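VP5 (Halorubrum pleomorphic virus 6, PDB 6QGL) is an envelope protein of a pleomorphic virus of haloarchaea that probably mediates fusion of the viral membrane with that of the host. Local coordinates at residues A[125-130]-A[166-171]; A[117-122]-A[230-235]. All blocks are in the same frame, centred on the assembly; numbering follows the deposited sequence.

Overall arrangement
Both contacts are built on helix 97-140, which packs against an antiparallel partner helix, 229-257, in contact 2 and, a little further along, carries the edge strand of a four-stranded sheet in contact 1. In sequence, the two segments of contact 1 fall between those of contact 2, because the sheet is inserted between the two helices. Their centres are about 14 Å apart, lying about 12 Å (contact 2) and 22 Å (contact 1) from the centre of the chain. They meet where Thr-126 OG1 packs at 4.1 Å from Trp-232 CZ2. Asn-61 of helix 43-66 sits at this junction: its ND2 is hydrogen-bonded to Thr-126 OG1, and the side chain of Trp-232 packs on it.

Contact 1: A[125-130]-A[166-171]; sequences ETVREL and NTLKDT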
# COMPACT_ATOMS: atom_id res chain seq x y z
N GLU A 125 4.62 11.71 9.86
CA GLU A 125 5.56 12.01 8.79
C GLU A 125 4.90 12.80 7.64
O GLU A 125 5.50 13.75 7.14
CB GLU A 125 6.26 10.74 8.27
CG GLU A 125 7.49 11.01 7.41
CD GLU A 125 8.53 11.95 7.98
OE1 GLU A 125 8.96 11.74 9.13
OE2 GLU A 125 8.92 12.90 7.26
N THR A 126 3.65 12.41 7.26
CA THR A 126 2.88 13.08 6.20
C THR A 126 2.69 14.56 6.56
O THR A 126 2.95 15.45 5.76
CB THR A 126 1.51 12.37 6.02
OG1 THR A 126 1.71 10.97 5.80
CG2 THR A 126 0.68 12.96 4.88
N VAL A 127 2.26 14.78 7.80
CA VAL A 127 1.94 16.05 8.42
C VAL A 127 3.22 16.90 8.68
O VAL A 127 3.17 18.11 8.48
CB VAL A 127 1.08 15.75 9.68
CG1 VAL A 127 0.74 16.99 10.48
CG2 VAL A 127 -0.20 15.05 9.26
N ARG A 128 4.36 16.25 9.03
CA ARG A 128 5.65 16.94 9.22
C ARG A 128 6.20 17.39 7.88
O ARG A 128 6.81 18.45 7.80
CB ARG A 128 6.69 16.02 9.88
CG ARG A 128 6.66 16.05 11.39
CD ARG A 128 7.96 15.59 12.04
NE ARG A 128 8.29 14.17 11.85
CZ ARG A 128 7.81 13.17 12.59
NH1 ARG A 128 8.15 11.92 12.34
NH2 ARG A 128 6.95 13.43 13.57
N GLU A 129 6.00 16.56 6.83
CA GLU A 129 6.44 16.84 5.46
C GLU A 129 5.71 18.06 4.93
O GLU A 129 6.36 18.95 4.39
CB GLU A 129 6.20 15.62 4.55
CG GLU A 129 6.71 15.78 3.13
CD GLU A 129 6.41 14.59 2.24
OE1 GLU A 129 5.22 14.27 2.06
OE2 GLU A 129 7.38 13.99 1.72
N LEU A 130 4.37 18.12 5.11
CA LEU A 130 3.57 19.27 4.68
C LEU A 130 4.11 20.56 5.29
O LEU A 130 4.26 21.54 4.57
CB LEU A 130 2.06 19.09 4.98
CG LEU A 130 1.13 20.27 4.61
CD1 LEU A 130 1.21 20.62 3.12
CD2 LEU A 130 -0.29 19.98 4.99
N ASN A 166 -0.03 26.60 9.34
CA ASN A 166 -0.11 25.31 10.01
C ASN A 166 0.46 25.33 11.42
O ASN A 166 1.38 26.08 11.72
CB ASN A 166 0.64 24.23 9.22
CG ASN A 166 0.41 24.18 7.73
OD1 ASN A 166 -0.72 24.32 7.24
ND2 ASN A 166 1.48 23.95 6.99
N THR A 167 -0.08 24.45 12.28
CA THR A 167 0.34 24.22 13.65
C THR A 167 0.27 22.71 13.90
O THR A 167 -0.80 22.11 13.70
CB THR A 167 -0.52 25.01 14.66
OG1 THR A 167 -0.71 26.35 14.22
CG2 THR A 167 0.07 25.01 16.07
N LEU A 168 1.40 22.09 14.27
CA LEU A 168 1.45 20.66 14.58
C LEU A 168 1.35 20.54 16.10
O LEU A 168 2.32 20.80 16.81
CB LEU A 168 2.72 19.97 14.03
CG LEU A 168 3.05 20.12 12.54
CD1 LEU A 168 4.18 19.20 12.14
CD2 LEU A 168 1.84 19.87 11.66
N LYS A 169 0.14 20.21 16.58
CA LYS A 169 -0.18 20.11 18.00
C LYS A 169 0.12 18.72 18.54
O LYS A 169 -0.28 17.72 17.94
CB LYS A 169 -1.66 20.47 18.25
CG LYS A 169 -2.01 21.93 17.97
CD LYS A 169 -3.51 22.18 18.00
CE LYS A 169 -4.00 22.63 19.36
NZ LYS A 169 -5.48 22.78 19.39
N ASP A 170 0.81 18.66 19.69
CA ASP A 170 1.14 17.39 20.35
C ASP A 170 -0.10 16.85 21.05
O ASP A 170 -0.68 17.53 21.89
CB ASP A 170 2.30 17.57 21.35
CG ASP A 170 3.69 17.70 20.74
OD1 ASP A 170 3.80 17.68 19.49
OD2 ASP A 170 4.66 17.83 21.51
N THR A 171 -0.50 15.63 20.67
CA THR A 171 -1.66 14.94 21.24
C THR A 171 -1.19 13.61 21.81
O THR A 171 -0.63 12.80 21.08
CB THR A 171 -2.78 14.82 20.20
OG1 THR A 171 -3.13 16.13 19.76
CG2 THR A 171 -4.02 14.11 20.73
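With Leu-168 CG turned anti to its own carbonyl carbon (chi1 -53°) and Val-127 CG1 anti to the backbone N (chi1 177°), Leu-168 CD2 meets the CG1 branch of Val-127 where an edge strand lies over a helix. Strand 166-174 borders a four-stranded antiparallel sheet, its backbone paired with strand 180-189; within it, segment 166-171 runs at 147° to helical segment 125-130, the two short axes 9.6 Å apart. The two side chains pass alongside each other, pointing opposite ways, and Leu-168 CD2 comes 3.3 Å from Val-127 CG1. The other methyl, CD1, rests on the base of Arg-128, 4.0 Å from Arg-128 CA, and the arginine chain stands roughly perpendicular to the leucine. Beyond this aliphatic part the arginine bends at chi3, and NH1 makes a salt bridge, through a weak hydrogen bond, to Glu-125 OE1 one turn earlier on the helix. Asn-166 marks the other end of the contact. Its amide is held by partners beyond the two segments: OD1 is hydrogen-bonded to His-188 ND1 on the neighbouring strand, and ND2 to Glu-131 OE1 on the helix. That same nitrogen, Asn-166 ND2, lies 4.4 Å from Leu-130 CG.

Contact 2: A[117-122]-A[230-235]; sequences TNFYKS and SEWNAV
Trp-232 is the first residue of 230-235 to reach 117-122, and its indole extends across to Phe-119 and Ser-122. The far corner of the six-membered ring, CH2, comes 3.3 Å from Ser-122 OG, which lies at the ring edge near its plane. That hydroxyl is engaged within its own helix, donating to Phe-119 O at 3.0 Å from a position tilted 24° off the carbonyl plane. Trp-232 CZ3 lies over one face of the Phe-119 ring, and Trp-232 CE3 is 3.6 Å from Phe-119 CZ. The pair is oblique, with six-membered ring centroids 5.3 Å apart and planes at 46°. The backbone of Trp-232 takes part as well: its carbonyl O meets the phenyl edge in the ring plane, 3.3 Å from Phe-119 CZ.

These groups lie between an antiparallel pair of long helices, 97-140 and 229-257, whose short segments run at 169° with axes 12.0 Å apart, a spacing that accommodates two aromatic rings. Helix 43-66 packs alongside as a third member, Met-65 touching Phe-119 and Ser-122.

One turn further on, Val-235 points toward the opposing helix. The phenyl ring of Phe-119, with CG anti to its backbone N, extends across to this valine, and Val-235 CG1 approaches the ring obliquely, 3.6 Å from Phe-119 CE1.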
# COMPACT_ATOMS: atom_id res chain seq x y z
N THR A 117 1.39 2.41 16.63
CA THR A 117 2.59 3.26 16.54
C THR A 117 3.00 3.42 15.07
O THR A 117 3.23 4.55 14.66
CB THR A 117 3.73 2.75 17.45
OG1 THR A 117 3.28 2.77 18.80
CG2 THR A 117 4.99 3.59 17.35
N ASN A 118 3.03 2.32 14.29
CA ASN A 118 3.38 2.36 12.87
C ASN A 118 2.41 3.22 12.07
O ASN A 118 2.85 4.04 11.26
CB ASN A 118 3.42 0.95 12.27
CG ASN A 118 4.55 0.09 12.77
OD1 ASN A 118 5.52 0.55 13.39
ND2 ASN A 118 4.42 -1.19 12.52
N PHE A 119 1.11 3.06 12.33
CA PHE A 119 0.03 3.80 11.68
C PHE A 119 0.13 5.30 11.99
O PHE A 119 0.15 6.10 11.06
CB PHE A 119 -1.33 3.22 12.08
CG PHE A 119 -2.53 3.92 11.50
CD1 PHE A 119 -2.83 3.81 10.15
CD2 PHE A 119 -3.37 4.68 12.30
CE1 PHE A 119 -3.93 4.47 9.60
CE2 PHE A 119 -4.48 5.33 11.76
CZ PHE A 119 -4.76 5.22 10.42
N TYR A 120 0.24 5.68 13.29
CA TYR A 120 0.36 7.09 13.69
C TYR A 120 1.69 7.71 13.28
O TYR A 120 1.72 8.91 13.00
CB TYR A 120 0.12 7.28 15.20
CG TYR A 120 -1.21 6.75 15.70
CD1 TYR A 120 -2.38 6.94 14.98
CD2 TYR A 120 -1.29 6.12 16.94
CE1 TYR A 120 -3.60 6.45 15.45
CE2 TYR A 120 -2.50 5.64 17.42
CZ TYR A 120 -3.66 5.81 16.67
OH TYR A 120 -4.85 5.33 17.14
N LYS A 121 2.77 6.90 13.21
CA LYS A 121 4.09 7.36 12.78
C LYS A 121 4.04 7.85 11.33
O LYS A 121 4.62 8.89 11.03
CB LYS A 121 5.15 6.26 12.94
CG LYS A 121 6.07 6.46 14.15
CD LYS A 121 6.80 5.19 14.57
CE LYS A 121 7.98 4.79 13.72
NZ LYS A 121 8.41 3.40 14.00
N SER A 122 3.32 7.11 10.44
CA SER A 122 3.19 7.48 9.03
C SER A 122 2.34 8.74 8.83
O SER A 122 2.61 9.51 7.91
CB SER A 122 2.68 6.31 8.18
OG SER A 122 1.28 6.14 8.27
N SER A 230 -11.45 10.94 6.01
CA SER A 230 -12.30 9.79 5.70
C SER A 230 -11.47 8.52 5.43
O SER A 230 -11.87 7.45 5.86
CB SER A 230 -13.22 10.10 4.53
OG SER A 230 -12.51 10.19 3.30
N GLU A 231 -10.31 8.67 4.76
CA GLU A 231 -9.41 7.55 4.45
C GLU A 231 -8.65 7.08 5.70
O GLU A 231 -8.65 5.88 6.00
CB GLU A 231 -8.44 7.93 3.31
CG GLU A 231 -9.06 7.87 1.92
CD GLU A 231 -8.20 8.22 0.72
OE1 GLU A 231 -8.66 7.96 -0.42
OE2 GLU A 231 -7.09 8.77 0.90
N TRP A 232 -8.03 8.02 6.44
CA TRP A 232 -7.26 7.75 7.65
C TRP A 232 -8.11 7.25 8.82
O TRP A 232 -7.69 6.34 9.53
CB TRP A 232 -6.44 8.98 8.06
CG TRP A 232 -5.23 9.20 7.21
CD1 TRP A 232 -5.16 9.90 6.05
CD2 TRP A 232 -3.92 8.67 7.44
NE1 TRP A 232 -3.88 9.86 5.54
CE2 TRP A 232 -3.10 9.12 6.38
CE3 TRP A 232 -3.35 7.87 8.45
CZ2 TRP A 232 -1.74 8.79 6.29
CZ3 TRP A 232 -2.01 7.54 8.35
CH2 TRP A 232 -1.22 8.00 7.29
N ASN A 233 -9.31 7.83 9.00
CA ASN A 233 -10.25 7.45 10.06
C ASN A 233 -10.86 6.08 9.82
O ASN A 233 -11.18 5.39 10.78
CB ASN A 233 -11.34 8.50 10.25
CG ASN A 233 -12.23 8.27 11.44
OD1 ASN A 233 -13.44 8.04 11.30
ND2 ASN A 233 -11.66 8.32 12.63
N ALA A 234 -11.03 5.69 8.53
CA ALA A 234 -11.57 4.38 8.15
C ALA A 234 -10.69 3.27 8.71
O ALA A 234 -11.22 2.34 9.34
CB ALA A 234 -11.66 4.27 6.63
N VAL A 235 -9.36 3.39 8.56
CA VAL A 235 -8.37 2.44 9.06
C VAL A 235 -8.36 2.48 10.59
O VAL A 235 -8.30 1.42 11.23
CB VAL A 235 -6.96 2.68 8.45
CG1 VAL A 235 -5.99 1.56 8.84
CG2 VAL A 235 -7.02 2.82 6.93